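PDB 4G68: ABC transporter from Caldanaerobius, which probably serves as the extracellular solute-binding component of an ABC transporter, capturing xylan-derived oligosaccharides built of xylose for uptake into the cell. Local coordinates for residues M228-M233 against G273-G278; K429-Q434 against K447-K452. All coordinates share one frame; numbering follows the deposited sequence.

Contact 1: residues M228-M233 against G273-G278; sequences MWYYDM and GAFDSG. With XYP (beta-D-xylopyranose), chain D.
Tyr230 and Phe275 meet as an offset edge-to-face aromatic pair in the interior of a periplasmic-binding-protein fold, joining helix 225-239 to the loop that follows helix 257-271. The ring centroids lie 5.6 Å apart and the planes are turned 75° against each other, with the edge of Phe275 directed at the face of Tyr230. The CE1-CZ edge of the phenylalanine does the touching: its CE1 sits 3.8 Å from Tyr230 CE1, and CZ is equally near that carbon. With CG anti to the carbonyl carbon (chi1 -75°), Tyr230 sends its ring out toward the loop, where the two side chains pass one another head to tail. Ala274 CB lies over the centre of one face of the Phe275 ring, while Gly273, in a Schellman motif with positive phi, ends the helix just ahead of the loop that carries Phe275. Around the pair, Phe279 stacks on Phe275 and Phe300 meets Tyr230 edge-to-face, so an aromatic cluster continues past the two segments.

One residue earlier, the helix reaches the glycan pocket. The bound xylose comes to the edge of the Trp229 indole, with XYP O4 close to the ring plane and Gln177 and Ser179 of strand 168-184 alongside the indole. A phenylalanine here would have no ring N-H and would probably leave the sugar hydroxyl without this donor and the pocket wall less well filled. The bond itself runs from Trp229 NE1 to XYP O4 at 2.9 Å, nearly straight at 167°, while Trp229 CZ2 rests 3.6 Å from XYP C5.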
HETATM    1  N   MSE A 228     -10.007   0.662  -4.979  1.00  5.55           N
HETATM    2  CA  MSE A 228      -9.331   1.734  -5.669  1.00  5.46           C
HETATM    3  C   MSE A 228      -8.006   1.309  -6.235  1.00  5.08           C
HETATM    4  O   MSE A 228      -7.680   1.815  -7.292  1.00  4.88           O
HETATM    5  CB  MSE A 228      -9.137   2.898  -4.696  1.00  8.82           C
HETATM    6  CG  MSE A 228      -8.670   4.175  -5.327  1.00 11.36           C
HETATM    7 SE   MSE A 228      -7.655   5.159  -3.879  1.00 14.95          SE
HETATM    8  CE  MSE A 228      -6.249   3.731  -3.740  1.00 11.66           C
ATOM      9  N   TRP A 229      -7.224   0.484  -5.570  1.00  4.60           N
ATOM     10  CA  TRP A 229      -6.018  -0.058  -6.192  1.00  4.48           C
ATOM     11  C   TRP A 229      -6.231  -0.665  -7.528  1.00  4.32           C
ATOM     12  O   TRP A 229      -5.374  -0.495  -8.450  1.00  4.15           O
ATOM     13  CB  TRP A 229      -5.312  -1.063  -5.292  1.00  4.15           C
ATOM     14  CG  TRP A 229      -4.461  -0.397  -4.246  1.00  4.23           C
ATOM     15  CD1 TRP A 229      -4.837   0.549  -3.255  1.00  4.54           C
ATOM     16  CD2 TRP A 229      -3.030  -0.592  -4.055  1.00  4.08           C
ATOM     17  NE1 TRP A 229      -3.732   0.905  -2.530  1.00  4.25           N
ATOM     18  CE2 TRP A 229      -2.622   0.274  -2.977  1.00  4.41           C
ATOM     19  CE3 TRP A 229      -2.052  -1.371  -4.708  1.00  4.22           C
ATOM     20  CZ2 TRP A 229      -1.276   0.318  -2.502  1.00  4.13           C
ATOM     21  CZ3 TRP A 229      -0.715  -1.299  -4.248  1.00  4.26           C
ATOM     22  CH2 TRP A 229      -0.341  -0.464  -3.176  1.00  4.34           C
ATOM     23  N   TYR A 230      -7.390  -1.337  -7.659  1.00  4.22           N
ATOM     24  CA  TYR A 230      -7.699  -1.939  -8.960  1.00  4.26           C
ATOM     25  C   TYR A 230      -7.858  -0.828 -10.039  1.00  4.48           C
ATOM     26  O   TYR A 230      -7.266  -0.912 -11.157  1.00  3.60           O
ATOM     27  CB  TYR A 230      -8.996  -2.739  -8.900  1.00  4.83           C
ATOM     28  CG  TYR A 230      -8.967  -4.056  -8.210  1.00  4.90           C
ATOM     29  CD1 TYR A 230      -9.315  -5.223  -8.916  1.00  5.08           C
ATOM     30  CD2 TYR A 230      -8.734  -4.120  -6.835  1.00  5.34           C
ATOM     31  CE1 TYR A 230      -9.321  -6.492  -8.264  1.00  5.65           C
ATOM     32  CE2 TYR A 230      -8.763  -5.360  -6.123  1.00  5.32           C
ATOM     33  CZ  TYR A 230      -9.050  -6.517  -6.863  1.00  5.91           C
ATOM     34  OH  TYR A 230      -9.084  -7.731  -6.223  1.00  5.53           O
ATOM     35  N   TYR A 231      -8.663   0.187  -9.712  1.00  4.40           N
ATOM     36  CA  TYR A 231      -8.874   1.275 -10.702  1.00  5.05           C
ATOM     37  C   TYR A 231      -7.483   1.899 -11.026  1.00  4.84           C
ATOM     38  O   TYR A 231      -7.093   2.071 -12.199  1.00  5.13           O
ATOM     39  CB  TYR A 231      -9.832   2.368 -10.167  1.00  5.64           C
ATOM     40  CG  TYR A 231      -9.882   3.458 -11.184  1.00  5.25           C
ATOM     41  CD1 TYR A 231     -10.829   3.401 -12.204  1.00  6.32           C
ATOM     42  CD2 TYR A 231      -8.979   4.509 -11.173  1.00  6.12           C
ATOM     43  CE1 TYR A 231     -10.852   4.345 -13.219  1.00  6.02           C
ATOM     44  CE2 TYR A 231      -8.990   5.506 -12.172  1.00  5.76           C
ATOM     45  CZ  TYR A 231      -9.934   5.386 -13.173  1.00  6.02           C
ATOM     46  OH  TYR A 231      -9.927   6.298 -14.180  1.00  6.72           O
ATOM     47  N   ASP A 232      -6.711   2.248  -9.983  1.00  4.91           N
ATOM     48  CA  ASP A 232      -5.500   3.048 -10.220  1.00  4.89           C
ATOM     49  C   ASP A 232      -4.555   2.234 -11.097  1.00  4.94           C
ATOM     50  O   ASP A 232      -3.893   2.801 -12.004  1.00  4.60           O
ATOM     51  CB  ASP A 232      -4.802   3.389  -8.889  1.00  5.06           C
ATOM     52  CG  ASP A 232      -5.614   4.316  -8.003  1.00  5.45           C
ATOM     53  OD1 ASP A 232      -6.651   4.851  -8.421  1.00  6.21           O
ATOM     54  OD2 ASP A 232      -5.211   4.497  -6.864  1.00  6.17           O
HETATM   55  N   MSE A 233      -4.471   0.909 -10.886  1.00  4.98           N
HETATM   56  CA  MSE A 233      -3.661   0.034 -11.800  1.00  5.71           C
HETATM   57  C   MSE A 233      -4.184  -0.016 -13.157  1.00  5.41           C
HETATM   58  O   MSE A 233      -3.383   0.057 -14.085  1.00  5.80           O
HETATM   59  CB  MSE A 233      -3.457  -1.398 -11.223  1.00  8.63           C
HETATM   60  CG  MSE A 233      -3.018  -2.383 -12.338  1.00 11.00           C
HETATM   61 SE   MSE A 233      -1.228  -1.897 -12.988  1.00 18.30          SE
HETATM   62  CE  MSE A 233      -0.681  -2.255 -11.170  1.00  9.34           C
ATOM     63  N   GLY A 273     -18.280 -11.122 -13.101  1.00  9.84           N
ATOM     64  CA  GLY A 273     -18.531 -11.862 -11.871  1.00 10.35           C
ATOM     65  C   GLY A 273     -17.187 -12.098 -11.146  1.00 10.30           C
ATOM     66  O   GLY A 273     -16.953 -13.131 -10.526  1.00  9.89           O
ATOM     67  N   ALA A 274     -16.302 -11.113 -11.205  1.00 10.33           N
ATOM     68  CA  ALA A 274     -14.991 -11.238 -10.570  1.00  9.98           C
ATOM     69  C   ALA A 274     -15.048 -11.292  -9.055  1.00  8.87           C
ATOM     70  O   ALA A 274     -14.163 -11.895  -8.464  1.00  8.82           O
ATOM     71  CB  ALA A 274     -14.102 -10.071 -10.994  1.00  9.58           C
ATOM     72  N   PHE A 275     -16.077 -10.685  -8.444  1.00 10.73           N
ATOM     73  CA  PHE A 275     -16.146 -10.553  -6.990  1.00 10.67           C
ATOM     74  C   PHE A 275     -17.351 -11.270  -6.451  1.00 13.23           C
ATOM     75  O   PHE A 275     -18.381 -11.388  -7.152  1.00 14.54           O
ATOM     76  CB  PHE A 275     -16.232  -9.061  -6.651  1.00 10.46           C
ATOM     77  CG  PHE A 275     -15.152  -8.267  -7.349  1.00  9.55           C
ATOM     78  CD1 PHE A 275     -13.812  -8.533  -7.030  1.00  9.12           C
ATOM     79  CD2 PHE A 275     -15.451  -7.369  -8.370  1.00 10.27           C
ATOM     80  CE1 PHE A 275     -12.771  -7.881  -7.674  1.00  9.38           C
ATOM     81  CE2 PHE A 275     -14.424  -6.708  -9.027  1.00  8.59           C
ATOM     82  CZ  PHE A 275     -13.087  -6.954  -8.658  1.00  9.12           C
ATOM     83  N   ASP A 276     -17.232 -11.725  -5.220  1.00 14.17           N
ATOM     84  CA  ASP A 276     -18.371 -12.307  -4.491  1.00 17.15           C
ATOM     85  C   ASP A 276     -19.479 -11.294  -4.301  1.00 15.39           C
ATOM     86  O   ASP A 276     -19.201 -10.142  -4.040  1.00 14.56           O
ATOM     87  CB  ASP A 276     -17.949 -12.758  -3.091  1.00 21.11           C
ATOM     88  CG  ASP A 276     -17.301 -14.136  -3.059  1.00 26.93           C
ATOM     89  OD1 ASP A 276     -17.592 -14.996  -3.935  1.00 31.10           O
ATOM     90  OD2 ASP A 276     -16.512 -14.388  -2.117  1.00 30.84           O
ATOM     91  N   SER A 277     -20.742 -11.744  -4.346  1.00 17.10           N
ATOM     92  CA  SER A 277     -21.882 -10.863  -4.182  1.00 20.08           C
ATOM     93  C   SER A 277     -21.752  -9.837  -3.080  1.00 19.41           C
ATOM     94  O   SER A 277     -22.087  -8.681  -3.329  1.00 23.20           O
ATOM     95  CB  SER A 277     -23.210 -11.644  -3.954  1.00 24.51           C
ATOM     96  OG  SER A 277     -23.313 -12.639  -4.922  1.00 30.99           O
ATOM     97  N   GLY A 278     -21.254 -10.202  -1.901  1.00 17.84           N
ATOM     98  CA  GLY A 278     -21.210  -9.245  -0.757  1.00 15.55           C
ATOM     99  C   GLY A 278     -19.889  -8.457  -0.562  1.00 13.83           C
ATOM    100  O   GLY A 278     -19.583  -7.947   0.511  1.00 13.71           O
TER
HETATM  101  C1  XYP D   3      -2.470   1.399   2.925  1.00  4.76           C
HETATM  102  C2  XYP D   3      -3.427   2.561   3.169  1.00  4.76           C
HETATM  103  C3  XYP D   3      -4.116   2.888   1.839  1.00  4.55           C
HETATM  104  C4  XYP D   3      -3.101   3.052   0.679  1.00  4.62           C
HETATM  105  C5  XYP D   3      -2.039   1.915   0.646  1.00  4.52           C
HETATM  106  O2  XYP D   3      -4.329   2.211   4.199  1.00  4.98           O
HETATM  107  O3  XYP D   3      -4.877   4.096   2.059  1.00  4.52           O
HETATM  108  O4  XYP D   3      -3.739   3.126  -0.599  1.00  4.45           O
HETATM  109  O5  XYP D   3      -1.502   1.709   1.948  1.00  4.62           O

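Contact 2: residues K429-Q434 against K447-K452; sequences KDLVAQ and KQMQQK
Leu431 carries the apolar part of this antiparallel packing between helices 422-436 and 442-453, whose short segments run at 165° with axes 10.7 Å apart. Its two methyls divide the work. CD1 lies against Met449, 3.7 Å from its backbone N and 3.8 Å from the SE of this selenomethionine; bends at chi2 (-68°) and chi3 fold the selenium back alongside the leucine. CD2 goes to the polar neighbour, resting 3.6 Å from Gln448 OE1. Tyr445, one turn before Met449 on helix 442-453, also packs on Leu431.

The polar part runs through Gln448. A water donates to Gln434 OE1 at 2.7 Å and to Gln448 OE1 at 2.6 Å, bridging the two segments, which share no direct hydrogen bond. Lys452 NZ reaches back one turn along its own helix to the same Gln448 OE1, a weak bond of 3.3 Å.

Two donors thus converge on one amide oxygen, which would favour keeping the Gln448 carboxamide in its present flip, while between 429-434 and 447-452 the apolar packing centres on Leu431 and the link at its margin depends on a water.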
ATOM      1  N   LYS A 429     -11.865   7.762  -3.848  1.00  5.77           N
ATOM      2  CA  LYS A 429     -12.281   6.499  -3.183  1.00  6.10           C
ATOM      3  C   LYS A 429     -13.821   6.314  -3.313  1.00  6.11           C
ATOM      4  O   LYS A 429     -14.263   5.229  -3.626  1.00  5.52           O
ATOM      5  CB  LYS A 429     -11.936   6.565  -1.692  1.00  7.10           C
ATOM      6  CG  LYS A 429     -10.466   6.344  -1.459  1.00  8.29           C
ATOM      7  CD  LYS A 429     -10.054   6.661  -0.013  1.00  9.67           C
ATOM      8  CE  LYS A 429     -10.744   5.813   1.038  1.00 11.46           C
ATOM      9  NZ  LYS A 429     -10.385   6.412   2.370  1.00 11.28           N
ATOM     10  N   ASP A 430     -14.601   7.383  -3.077  1.00  6.62           N
ATOM     11  CA  ASP A 430     -16.057   7.214  -3.111  1.00  6.73           C
ATOM     12  C   ASP A 430     -16.587   7.010  -4.578  1.00  6.63           C
ATOM     13  O   ASP A 430     -17.457   6.198  -4.835  1.00  6.27           O
ATOM     14  CB  ASP A 430     -16.696   8.517  -2.593  1.00  8.46           C
ATOM     15  CG  ASP A 430     -16.554   8.727  -1.086  1.00  9.10           C
ATOM     16  OD1 ASP A 430     -16.072   7.870  -0.322  1.00 10.20           O
ATOM     17  OD2 ASP A 430     -16.826   9.888  -0.696  1.00 11.20           O
ATOM     18  N   LEU A 431     -15.989   7.676  -5.536  1.00  6.44           N
ATOM     19  CA  LEU A 431     -16.421   7.573  -6.961  1.00  6.57           C
ATOM     20  C   LEU A 431     -16.037   6.200  -7.524  1.00  6.18           C
ATOM     21  O   LEU A 431     -16.828   5.615  -8.266  1.00  6.14           O
ATOM     22  CB  LEU A 431     -15.849   8.679  -7.817  1.00  6.59           C
ATOM     23  CG  LEU A 431     -16.559  10.027  -7.579  1.00  7.63           C
ATOM     24  CD1 LEU A 431     -15.915  11.117  -8.461  1.00  7.28           C
ATOM     25  CD2 LEU A 431     -18.050   9.937  -7.863  1.00  7.74           C
ATOM     26  N   VAL A 432     -14.866   5.687  -7.138  1.00  5.80           N
ATOM     27  CA  VAL A 432     -14.497   4.314  -7.469  1.00  5.79           C
ATOM     28  C   VAL A 432     -15.457   3.315  -6.813  1.00  6.43           C
ATOM     29  O   VAL A 432     -15.880   2.286  -7.436  1.00  5.60           O
ATOM     30  CB  VAL A 432     -12.992   4.029  -7.204  1.00  5.63           C
ATOM     31  CG1 VAL A 432     -12.706   2.563  -7.394  1.00  6.61           C
ATOM     32  CG2 VAL A 432     -12.138   4.807  -8.204  1.00  5.47           C
ATOM     33  N   ALA A 433     -15.876   3.607  -5.579  1.00  6.71           N
ATOM     34  CA  ALA A 433     -16.808   2.686  -4.928  1.00  7.16           C
ATOM     35  C   ALA A 433     -18.179   2.671  -5.731  1.00  7.59           C
ATOM     36  O   ALA A 433     -18.780   1.612  -5.931  1.00  6.61           O
ATOM     37  CB  ALA A 433     -16.962   3.143  -3.492  1.00  8.15           C
ATOM     38  N   GLN A 434     -18.630   3.841  -6.192  1.00  7.45           N
ATOM     39  CA  GLN A 434     -19.789   3.877  -7.148  1.00  9.60           C
ATOM     40  C   GLN A 434     -19.561   3.096  -8.388  1.00  8.40           C
ATOM     41  O   GLN A 434     -20.501   2.421  -8.846  1.00  9.88           O
ATOM     42  CB  GLN A 434     -20.239   5.340  -7.424  1.00  9.93           C
ATOM     43  CG  GLN A 434     -20.721   5.950  -6.143  1.00 11.73           C
ATOM     44  CD  GLN A 434     -20.750   7.454  -6.132  1.00 13.15           C
ATOM     45  OE1 GLN A 434     -21.056   8.111  -7.127  1.00 16.26           O
ATOM     46  NE2 GLN A 434     -20.363   8.024  -4.984  1.00 16.61           N
ATOM     47  N   LYS A 447     -16.390  12.711 -15.620  1.00  9.99           N
ATOM     48  CA  LYS A 447     -16.906  14.100 -15.400  1.00 10.46           C
ATOM     49  C   LYS A 447     -16.907  14.511 -13.963  1.00  9.46           C
ATOM     50  O   LYS A 447     -16.495  15.676 -13.667  1.00  8.89           O
ATOM     51  CB  LYS A 447     -18.346  14.247 -15.892  1.00 12.65           C
ATOM     52  CG  LYS A 447     -18.422  13.909 -17.350  1.00 17.55           C
ATOM     53  CD  LYS A 447     -18.492  15.187 -18.143  1.00 20.58           C
ATOM     54  CE  LYS A 447     -18.917  14.830 -19.572  1.00 26.05           C
ATOM     55  NZ  LYS A 447     -17.797  15.292 -20.431  1.00 26.69           N
ATOM     56  N   GLN A 448     -17.398  13.636 -13.064  1.00  8.22           N
ATOM     57  CA  GLN A 448     -17.482  13.973 -11.647  1.00  8.77           C
ATOM     58  C   GLN A 448     -16.117  14.087 -10.995  1.00  8.13           C
ATOM     59  O   GLN A 448     -15.900  14.888 -10.134  1.00  8.25           O
ATOM     60  CB  GLN A 448     -18.398  13.015 -10.838  1.00  9.13           C
ATOM     61  CG  GLN A 448     -19.873  13.201 -11.287  1.00 10.95           C
ATOM     62  CD  GLN A 448     -20.839  12.383 -10.461  1.00 11.99           C
ATOM     63  OE1 GLN A 448     -20.552  12.063  -9.338  1.00 13.64           O
ATOM     64  NE2 GLN A 448     -21.942  11.928 -11.078  1.00 14.40           N
HETATM   65  N   MSE A 449     -15.218  13.251 -11.378  1.00  7.25           N
HETATM   66  CA  MSE A 449     -13.840  13.403 -10.850  1.00  8.07           C
HETATM   67  C   MSE A 449     -13.317  14.774 -11.205  1.00  8.12           C
HETATM   68  O   MSE A 449     -12.854  15.473 -10.272  1.00  7.90           O
HETATM   69  CB  MSE A 449     -12.897  12.384 -11.518  1.00 10.58           C
HETATM   70  CG  MSE A 449     -12.935  10.958 -11.000  1.00 11.92           C
HETATM   71 SE   MSE A 449     -12.234  10.755  -9.149  1.00 15.56          SE
HETATM   72  CE  MSE A 449     -10.308  10.886  -9.570  1.00 12.73           C
ATOM     73  N   GLN A 450     -13.354  15.140 -12.456  1.00  7.63           N
ATOM     74  CA  GLN A 450     -12.855  16.486 -12.836  1.00  7.92           C
ATOM     75  C   GLN A 450     -13.608  17.591 -12.077  1.00  9.03           C
ATOM     76  O   GLN A 450     -12.995  18.488 -11.560  1.00  7.95           O
ATOM     77  CB  GLN A 450     -12.992  16.714 -14.350  1.00  7.88           C
ATOM     78  CG  GLN A 450     -12.618  18.126 -14.811  1.00  8.13           C
ATOM     79  CD  GLN A 450     -11.167  18.458 -14.601  1.00  7.83           C
ATOM     80  OE1 GLN A 450     -10.359  17.644 -14.076  1.00  7.53           O
ATOM     81  NE2 GLN A 450     -10.803  19.696 -15.009  1.00  7.49           N
ATOM     82  N   GLN A 451     -14.945  17.506 -12.007  1.00  9.88           N
ATOM     83  CA  GLN A 451     -15.704  18.599 -11.454  1.00 11.20           C
ATOM     84  C   GLN A 451     -15.524  18.716  -9.938  1.00 11.30           C
ATOM     85  O   GLN A 451     -15.363  19.829  -9.387  1.00  9.70           O
ATOM     86  CB  GLN A 451     -17.178  18.486 -11.885  1.00 13.36           C
ATOM     87  CG  GLN A 451     -18.080  19.550 -11.265  1.00 19.89           C
ATOM     88  CD  GLN A 451     -17.848  21.003 -11.696  1.00 25.24           C
ATOM     89  OE1 GLN A 451     -17.345  21.314 -12.793  1.00 30.56           O
ATOM     90  NE2 GLN A 451     -18.303  21.928 -10.838  1.00 31.82           N
ATOM     91  N   LYS A 452     -15.531  17.562  -9.252  1.00  9.34           N
ATOM     92  CA  LYS A 452     -15.395  17.563  -7.810  1.00  9.94           C
ATOM     93  C   LYS A 452     -14.003  17.883  -7.324  1.00  9.96           C
ATOM     94  O   LYS A 452     -13.868  18.525  -6.301  1.00 10.86           O
ATOM     95  CB  LYS A 452     -15.894  16.242  -7.237  1.00  9.49           C
ATOM     96  CG  LYS A 452     -17.411  16.087  -7.469  1.00 10.81           C
ATOM     97  CD  LYS A 452     -17.908  14.739  -6.971  1.00 11.38           C
ATOM     98  CE  LYS A 452     -19.443  14.775  -7.061  1.00 14.61           C
ATOM     99  NZ  LYS A 452     -19.992  13.565  -6.469  1.00 15.55           N
TER
HETATM  100  O   HOH W   1     -21.962  10.548  -7.731  1.00 27.25           O

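Helix 422-436 is the element that brings the two contacts together: it packs on helix 225-239 of contact 1 and on helix 442-453 of contact 2. The join to helix 225-239 is largely packing, with Val432 CG1 3.9 Å from Met228 CA and Val432 CG2 packing on Tyr231 CB; Asp232 is also hydrogen-bonded to His428. Contact 1 is fully buried, aromatic, and next in sequence to Trp229, which reaches the sugar; contact 2 is only partly buried, aliphatic within and polar at its rim, where water and a lysine take part. Their centres lie about 16 Å and 21 Å from the chain's centre, successive layers leading from the glycan pocket outward to the C-terminal helix.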